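Local coordinates for protein diol-dehydratase (PDB 5I2A) that probably dehydrates 1,2-propanediol as a B12-independent diol dehydratase of the glycyl radical enzyme family, at residues Cys318-Val321 against Lys322-Asp325; Ser12-Ile15 against Lys16-Asp20; Ser268-Phe271 against Ile272-Leu276. One frame throughout, in Å; residues are numbered along the deposited sequence. Where two conformers were deposited one is given.

Contact 1 (Cys318-Val321 against Lys322-Asp325)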
loop_
_atom_site.group_PDB
_atom_site.type_symbol
_atom_site.label_atom_id
_atom_site.label_comp_id
_atom_site.label_asym_id
_atom_site.label_seq_id
_atom_site.Cartn_x
_atom_site.Cartn_y
_atom_site.Cartn_z
ATOM N N CYS A 318 33.541 0.509 -27.312
ATOM C CA CYS A 318 33.157 -0.708 -26.605
ATOM C C CYS A 318 31.809 -0.530 -25.875
ATOM O O CYS A 318 30.980 -1.437 -25.871
ATOM C CB CYS A 318 34.255 -1.127 -25.624
ATOM S SG CYS A 318 35.687 -1.979 -26.409
ATOM N N ILE A 319 31.596 0.639 -25.277
ATOM C CA ILE A 319 30.326 0.928 -24.610
ATOM C C ILE A 319 29.177 0.969 -25.622
ATOM O O ILE A 319 28.110 0.430 -25.358
ATOM C CB ILE A 319 30.390 2.244 -23.824
ATOM C CG1 ILE A 319 31.311 2.074 -22.620
ATOM C CG2 ILE A 319 28.982 2.703 -23.366
ATOM C CD1 ILE A 319 31.587 3.353 -21.902
ATOM N N TRP A 320 29.421 1.568 -26.787
ATOM C CA TRP A 320 28.424 1.598 -27.848
ATOM C C TRP A 320 28.046 0.169 -28.228
ATOM O O TRP A 320 26.864 -0.139 -28.396
ATOM C CB TRP A 320 28.946 2.369 -29.050
ATOM C CG TRP A 320 28.560 3.841 -29.149
ATOM C CD1 TRP A 320 28.099 4.493 -30.266
ATOM C CD2 TRP A 320 28.582 4.826 -28.099
ATOM N NE1 TRP A 320 27.872 5.815 -29.983
ATOM C CE2 TRP A 320 28.157 6.049 -28.665
ATOM C CE3 TRP A 320 28.932 4.798 -26.744
ATOM C CZ2 TRP A 320 28.075 7.226 -27.926
ATOM C CZ3 TRP A 320 28.847 5.974 -26.014
ATOM C CH2 TRP A 320 28.422 7.167 -26.606
ATOM N N VAL A 321 29.035 -0.716 -28.331
ATOM C CA VAL A 321 28.716 -2.110 -28.649
ATOM C C VAL A 321 27.874 -2.744 -27.535
ATOM O O VAL A 321 26.848 -3.369 -27.801
ATOM C CB VAL A 321 29.989 -2.960 -28.890
ATOM C CG1 VAL A 321 29.630 -4.430 -29.033
ATOM C CG2 VAL A 321 30.714 -2.471 -30.143
ATOM N N LYS A 322 28.300 -2.553 -26.295
ATOM C CA LYS A 322 27.583 -3.104 -25.158
ATOM C C LYS A 322 26.124 -2.639 -25.104
ATOM O O LYS A 322 25.240 -3.427 -24.806
ATOM C CB LYS A 322 28.309 -2.753 -23.853
ATOM C CG LYS A 322 29.569 -3.598 -23.601
ATOM C CD LYS A 322 29.293 -4.820 -22.700
ATOM C CE LYS A 322 28.384 -5.843 -23.366
ATOM N NZ LYS A 322 28.297 -7.143 -22.648
ATOM N N LEU A 323 25.877 -1.371 -25.420
ATOM C CA LEU A 323 24.517 -0.841 -25.436
ATOM C C LEU A 323 23.604 -1.617 -26.391
ATOM O O LEU A 323 22.397 -1.633 -26.196
ATOM C CB LEU A 323 24.526 0.645 -25.802
ATOM C CG LEU A 323 24.966 1.578 -24.662
ATOM C CD1 LEU A 323 25.434 2.937 -25.197
ATOM C CD2 LEU A 323 23.820 1.778 -23.663
ATOM N N ASN A 324 24.175 -2.258 -27.412
ATOM C CA ASN A 324 23.403 -3.124 -28.302
ATOM C C ASN A 324 23.325 -4.578 -27.847
ATOM O O ASN A 324 22.596 -5.375 -28.438
ATOM C CB ASN A 324 23.974 -3.072 -29.721
ATOM C CG ASN A 324 23.805 -1.719 -30.348
ATOM O OD1 ASN A 324 22.802 -1.453 -31.005
ATOM N ND2 ASN A 324 24.775 -0.841 -30.124
ATOM N N ASP A 325 24.058 -4.926 -26.798
ATOM C CA ASP A 325 24.009 -6.300 -26.281
ATOM C C ASP A 325 22.726 -6.553 -25.473
ATOM O O ASP A 325 22.228 -7.674 -25.407
ATOM C CB ASP A 325 25.238 -6.588 -25.414
ATOM C CG ASP A 325 25.442 -8.078 -25.144
ATOM O OD1 ASP A 325 24.906 -8.921 -25.891
ATOM O OD2 ASP A 325 26.155 -8.395 -24.179
#
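Asn324 reaches back to Trp320 because its CG stands anti to its carbonyl carbon (chi1 -66°) and its amide is turned by chi2 of -91°. ND2 then donates to Trp320 O at 2.8 Å. The bond is bent at the hydrogen, and the oxygen lies close to the Asn324 amide plane. ND2 also bonds Met378 O, so both of its hydrogens are probably used. The Asn324 backbone N bonds Val321 O at 2.9 Å. Two ordinary helical bonds come before it, Lys322 N to Cys318 O and Leu323 N to Ile319 O. Apolar contact is light: Leu323 CD1 lies 4.0 Å from Ile319 CG2 and 4.3 Å from Trp320 CE3. The Lys322 chain bends at its second and third torsions. Its NZ meets Asp325 OD2 at 2.9 Å, on the anti side of the carboxylate. Glu72 also pairs with NZ, and Arg69 with Asp325, so these buried charges are probably balanced as a network. At Val321 O the bond to Asn324 N is of the i to i+3 kind, and a side-chain amide takes the carbonyl of Trp320. This is a C-terminal helix end, closing helix 309-323 inside the pyruvate formate lyase-like fold.

Contact 2 (Ser12-Ile15 against Lys16-Asp20)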
loop_
_atom_site.group_PDB
_atom_site.type_symbol
_atom_site.label_atom_id
_atom_site.label_comp_id
_atom_site.label_asym_id
_atom_site.label_seq_id
_atom_site.Cartn_x
_atom_site.Cartn_y
_atom_site.Cartn_z
ATOM N N SER A 12 39.732 1.008 -33.618
ATOM C CA SER A 12 40.412 -0.255 -33.334
ATOM C C SER A 12 39.796 -1.440 -34.082
ATOM O O SER A 12 38.586 -1.477 -34.317
ATOM C CB SER A 12 40.396 -0.534 -31.832
ATOM O OG SER A 12 40.787 -1.866 -31.553
ATOM N N ASP A 13 40.632 -2.415 -34.434
ATOM C CA ASP A 13 40.171 -3.577 -35.189
ATOM C C ASP A 13 39.318 -4.498 -34.316
ATOM O O ASP A 13 38.615 -5.373 -34.823
ATOM C CB ASP A 13 41.361 -4.353 -35.788
ATOM C CG ASP A 13 42.267 -4.977 -34.728
ATOM O OD1 ASP A 13 42.515 -4.342 -33.680
ATOM O OD2 ASP A 13 42.735 -6.113 -34.948
ATOM N N ARG A 14 39.382 -4.291 -33.006
ATOM C CA ARG A 14 38.548 -5.037 -32.058
ATOM C C ARG A 14 37.051 -4.832 -32.319
ATOM O O ARG A 14 36.259 -5.759 -32.207
ATOM C CB ARG A 14 38.878 -4.606 -30.620
ATOM C CG ARG A 14 38.142 -5.370 -29.517
ATOM C CD ARG A 14 38.251 -4.631 -28.186
ATOM N NE ARG A 14 39.608 -4.147 -27.933
ATOM C CZ ARG A 14 40.520 -4.801 -27.222
ATOM N NH1 ARG A 14 40.228 -5.972 -26.672
ATOM N NH2 ARG A 14 41.727 -4.284 -27.058
ATOM N N ILE A 15 36.681 -3.607 -32.679
ATOM C CA ILE A 15 35.276 -3.205 -32.708
ATOM C C ILE A 15 34.419 -4.060 -33.642
ATOM O O ILE A 15 33.385 -4.570 -33.241
ATOM C CB ILE A 15 35.137 -1.714 -33.099
ATOM C CG1 ILE A 15 35.945 -0.846 -32.133
ATOM C CG2 ILE A 15 33.669 -1.290 -33.135
ATOM C CD1 ILE A 15 35.778 -1.201 -30.653
ATOM N N LYS A 16 34.854 -4.240 -34.879
ATOM C CA LYS A 16 34.080 -5.041 -35.820
ATOM C C LYS A 16 33.909 -6.480 -35.339
ATOM O O LYS A 16 32.866 -7.101 -35.568
ATOM C CB LYS A 16 34.731 -5.033 -37.207
ATOM C CG LYS A 16 33.982 -5.888 -38.220
ATOM C CD LYS A 16 34.523 -5.687 -39.630
ATOM C CE LYS A 16 33.539 -6.207 -40.666
ATOM N NZ LYS A 16 33.356 -7.675 -40.559
ATOM N N ARG A 17 34.919 -7.015 -34.664
ATOM C CA ARG A 17 34.797 -8.377 -34.156
ATOM C C ARG A 17 33.800 -8.432 -32.990
ATOM O O ARG A 17 33.033 -9.385 -32.872
ATOM C CB ARG A 17 36.167 -8.931 -33.739
ATOM C CG ARG A 17 37.180 -9.001 -34.924
ATOM C CD ARG A 17 38.389 -9.875 -34.589
ATOM N NE ARG A 17 39.241 -9.261 -33.582
ATOM C CZ ARG A 17 40.239 -8.427 -33.854
ATOM N NH1 ARG A 17 40.517 -8.117 -35.112
ATOM N NH2 ARG A 17 40.965 -7.908 -32.873
ATOM N N LEU A 18 33.816 -7.413 -32.136
ATOM C CA LEU A 18 32.815 -7.314 -31.071
ATOM C C LEU A 18 31.421 -7.283 -31.668
ATOM O O LEU A 18 30.523 -7.977 -31.199
ATOM C CB LEU A 18 33.034 -6.068 -30.210
ATOM C CG LEU A 18 34.327 -6.094 -29.410
ATOM C CD1 LEU A 18 34.593 -4.737 -28.770
ATOM C CD2 LEU A 18 34.273 -7.199 -28.361
ATOM N N VAL A 19 31.252 -6.478 -32.712
ATOM C CA VAL A 19 29.950 -6.320 -33.342
ATOM C C VAL A 19 29.439 -7.623 -33.978
ATOM O O VAL A 19 28.306 -8.046 -33.719
ATOM C CB VAL A 19 29.984 -5.204 -34.397
ATOM C CG1 VAL A 19 28.762 -5.275 -35.280
ATOM C CG2 VAL A 19 30.068 -3.843 -33.709
ATOM N N ASP A 20 30.278 -8.265 -34.786
ATOM C CA ASP A 20 29.886 -9.504 -35.455
ATOM C C ASP A 20 29.498 -10.583 -34.448
ATOM O O ASP A 20 28.596 -11.371 -34.692
ATOM C CB ASP A 20 31.017 -10.021 -36.353
ATOM C CG ASP A 20 31.262 -9.127 -37.559
ATOM O OD1 ASP A 20 30.349 -8.376 -37.958
ATOM O OD2 ASP A 20 32.372 -9.182 -38.105
HETATM O O HOH W 1 36.893 -2.624 -36.281
#
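In one of its two conformers Asp13 forms a salt bridge with Arg17, one turn on, so the bridge may not be permanent. Arg17 NH1 donates to Asp13 OD2 at 3.0 Å, and NH2 adds a weak bond of 3.3 Å to the same OD2. The oxygen lies at the edge of the guanidinium, in its plane, yet NH1 approaches from above the carboxylate plane. The two planes are 78° apart. Asp13 O sits over one face of the guanidinium. Arg17 NE is taken by Glu71, so the group is gripped on more than one edge.

The first turn is capped. Ser12 OG accepts from Arg14 N at 3.2 Å, and it also bonds Glu314. A water receives the Lys16 N-H and donates to Ser12 O, bridging the two. Leu18 N and Val19 N bond to Arg14 O and Ile15 O in the regular helical way. Lys16 NZ meets the syn lone pair of Asp20 OD2 at 3.0 Å.

Arg14 has CG anti to the backbone N (chi1 -176°), which brings CG and CD across Leu18 CD1, each 3.7 Å from it. Its guanidinium goes on to Glu243, Glu314 and Glu71 O. Lys16 and Asp20 lie on the exposed side of helix 14-22. Its buried side, with Ile15, Leu18 and Val19, packs on helix 309-323, and Ile15 and Val19 also reach Val374 of helix 362-374.

Contact 3 (Ser268-Phe271 against Ile272-Leu276)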
loop_
_atom_site.group_PDB
_atom_site.type_symbol
_atom_site.label_atom_id
_atom_site.label_comp_id
_atom_site.label_asym_id
_atom_site.label_seq_id
_atom_site.Cartn_x
_atom_site.Cartn_y
_atom_site.Cartn_z
ATOM N N SER A 268 32.076 1.761 -14.640
ATOM C CA SER A 268 31.122 2.139 -13.613
ATOM C C SER A 268 29.796 2.551 -14.250
ATOM O O SER A 268 28.745 2.073 -13.861
ATOM C CB SER A 268 31.667 3.278 -12.761
ATOM O OG SER A 268 30.850 3.476 -11.636
ATOM N N PHE A 269 29.868 3.442 -15.227
ATOM C CA PHE A 269 28.716 3.788 -16.025
ATOM C C PHE A 269 28.010 2.548 -16.557
ATOM O O PHE A 269 26.791 2.420 -16.406
ATOM C CB PHE A 269 29.099 4.680 -17.198
ATOM C CG PHE A 269 28.073 4.695 -18.280
ATOM C CD1 PHE A 269 26.954 5.501 -18.171
ATOM C CD2 PHE A 269 28.195 3.874 -19.384
ATOM C CE1 PHE A 269 25.993 5.507 -19.146
ATOM C CE2 PHE A 269 27.233 3.878 -20.366
ATOM C CZ PHE A 269 26.129 4.700 -20.245
ATOM N N TRP A 270 28.758 1.637 -17.175
ATOM C CA TRP A 270 28.107 0.507 -17.826
ATOM C C TRP A 270 27.390 -0.391 -16.808
ATOM O O TRP A 270 26.292 -0.835 -17.064
ATOM C CB TRP A 270 29.072 -0.352 -18.658
ATOM C CG TRP A 270 28.334 -1.544 -19.211
ATOM C CD1 TRP A 270 28.495 -2.847 -18.863
ATOM C CD2 TRP A 270 27.242 -1.510 -20.146
ATOM N NE1 TRP A 270 27.599 -3.636 -19.553
ATOM C CE2 TRP A 270 26.815 -2.834 -20.339
ATOM C CE3 TRP A 270 26.595 -0.482 -20.847
ATOM C CZ2 TRP A 270 25.764 -3.162 -21.194
ATOM C CZ3 TRP A 270 25.561 -0.806 -21.705
ATOM C CH2 TRP A 270 25.156 -2.136 -21.874
ATOM N N PHE A 271 28.014 -0.664 -15.669
ATOM C CA PHE A 271 27.360 -1.481 -14.640
ATOM C C PHE A 271 26.021 -0.858 -14.207
ATOM O O PHE A 271 25.037 -1.560 -14.038
ATOM C CB PHE A 271 28.290 -1.674 -13.432
ATOM C CG PHE A 271 29.249 -2.845 -13.576
ATOM C CD1 PHE A 271 28.836 -4.037 -14.152
ATOM C CD2 PHE A 271 30.562 -2.741 -13.143
ATOM C CE1 PHE A 271 29.712 -5.113 -14.281
ATOM C CE2 PHE A 271 31.447 -3.812 -13.267
ATOM C CZ PHE A 271 31.029 -4.993 -13.834
ATOM N N ILE A 272 25.982 0.460 -14.062
ATOM C CA ILE A 272 24.740 1.116 -13.679
ATOM C C ILE A 272 23.709 0.973 -14.805
ATOM O O ILE A 272 22.572 0.575 -14.551
ATOM C CB ILE A 272 24.949 2.601 -13.333
ATOM C CG1 ILE A 272 25.891 2.738 -12.134
ATOM C CG2 ILE A 272 23.619 3.254 -13.032
ATOM C CD1 ILE A 272 25.439 1.936 -10.884
ATOM N N GLN A 273 24.124 1.260 -16.039
ATOM C CA GLN A 273 23.258 1.110 -17.213
ATOM C C GLN A 273 22.674 -0.294 -17.301
ATOM O O GLN A 273 21.502 -0.470 -17.626
ATOM C CB GLN A 273 24.024 1.413 -18.505
ATOM C CG GLN A 273 23.158 1.414 -19.767
ATOM C CD GLN A 273 22.211 2.617 -19.840
ATOM O OE1 GLN A 273 22.351 3.584 -19.087
ATOM N NE2 GLN A 273 21.246 2.556 -20.757
ATOM N N GLN A 274 23.507 -1.287 -17.024
ATOM C CA GLN A 274 23.096 -2.672 -17.125
ATOM C C GLN A 274 22.160 -3.104 -15.989
ATOM O O GLN A 274 21.083 -3.639 -16.250
ATOM C CB GLN A 274 24.319 -3.597 -17.154
ATOM C CG GLN A 274 23.944 -5.060 -17.379
ATOM C CD GLN A 274 25.048 -6.031 -16.957
ATOM O OE1 GLN A 274 26.094 -5.620 -16.459
ATOM N NE2 GLN A 274 24.810 -7.317 -17.159
ATOM N N VAL A 275 22.556 -2.875 -14.737
ATOM C CA VAL A 275 21.794 -3.472 -13.639
ATOM C C VAL A 275 20.423 -2.811 -13.462
ATOM O O VAL A 275 19.498 -3.458 -12.995
ATOM C CB VAL A 275 22.550 -3.430 -12.287
ATOM C CG1 VAL A 275 23.843 -4.236 -12.375
ATOM C CG2 VAL A 275 22.788 -1.984 -11.818
ATOM N N LEU A 276 20.293 -1.543 -13.853
ATOM C CA LEU A 276 18.992 -0.882 -13.852
ATOM C C LEU A 276 17.999 -1.705 -14.665
ATOM O O LEU A 276 16.828 -1.776 -14.321
ATOM C CB LEU A 276 19.085 0.543 -14.407
ATOM C CG LEU A 276 19.696 1.590 -13.468
ATOM C CD1 LEU A 276 19.943 2.877 -14.222
ATOM C CD2 LEU A 276 18.797 1.845 -12.245
#
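Trp270 packs against both glutamines of the next turn. Gln274 CB lies over one face of the indole, near its rim and 4.1 Å from Trp270 NE1. Gln273 CG approaches obliquely, 3.8 Å from Trp270 CZ3. The first torsion of Trp270 (176°) sets CG anti to the backbone N and turns the ring toward them.

Two further contacts join an amide to a ring. Gln274 OE1 comes to the edge of the Phe271 ring, 3.9 Å from CD1, with amide and ring nearly coplanar. Gln273 OE1 lies 4.1 Å from Phe269 CZ, the side chains side by side.

In the backbone, Gln273 N bonds Phe269 O and Gln274 N bonds Trp270 O.

The polar ends mostly bond to other parts of the chain. Gln273 bonds Tyr171, Gln345 and Ile285 O, Gln274 NE2 bonds Thr78, and Trp270 NE1 bonds Gly76 O. With an alanine at Trp270, Gly76 O is likely to lose this donor and a gap to open beside the glutamine methylenes.

Gln274 OE1 is buried with no hydrogen-bond partner. The C-H edge of Phe271 probably eases that cost only slightly. Amide hydrogen bonds tie this helix to the surrounding chain, while side-chain contact within it is mainly van der Waals.

In the fold
Contact 1 lies between the other two and touches both. Its centre is 11 Å from that of contact 2 and 12 Å from that of contact 3. Contacts 2 and 3 do not meet: their nearest atoms are about 12 Å apart. Towards contact 2, Cys318 SG packs 3.8 Å from Leu18 CD1, and Val321 CG2 packs 3.9 Å from Val19 CG2. Towards contact 3, Ile319 CG2 lies 3.7 Å from Phe269 CE2, and Leu323 CD2 is 3.7 Å from Trp270 CZ3. Helix 309-323 is thus packed between helices 14-22 and 262-279. Gly76 O accepts from both Lys322 and Trp270. A bound PEG, probably from the crystallisation liquor, lies about 4 Å from the side chain of Val19.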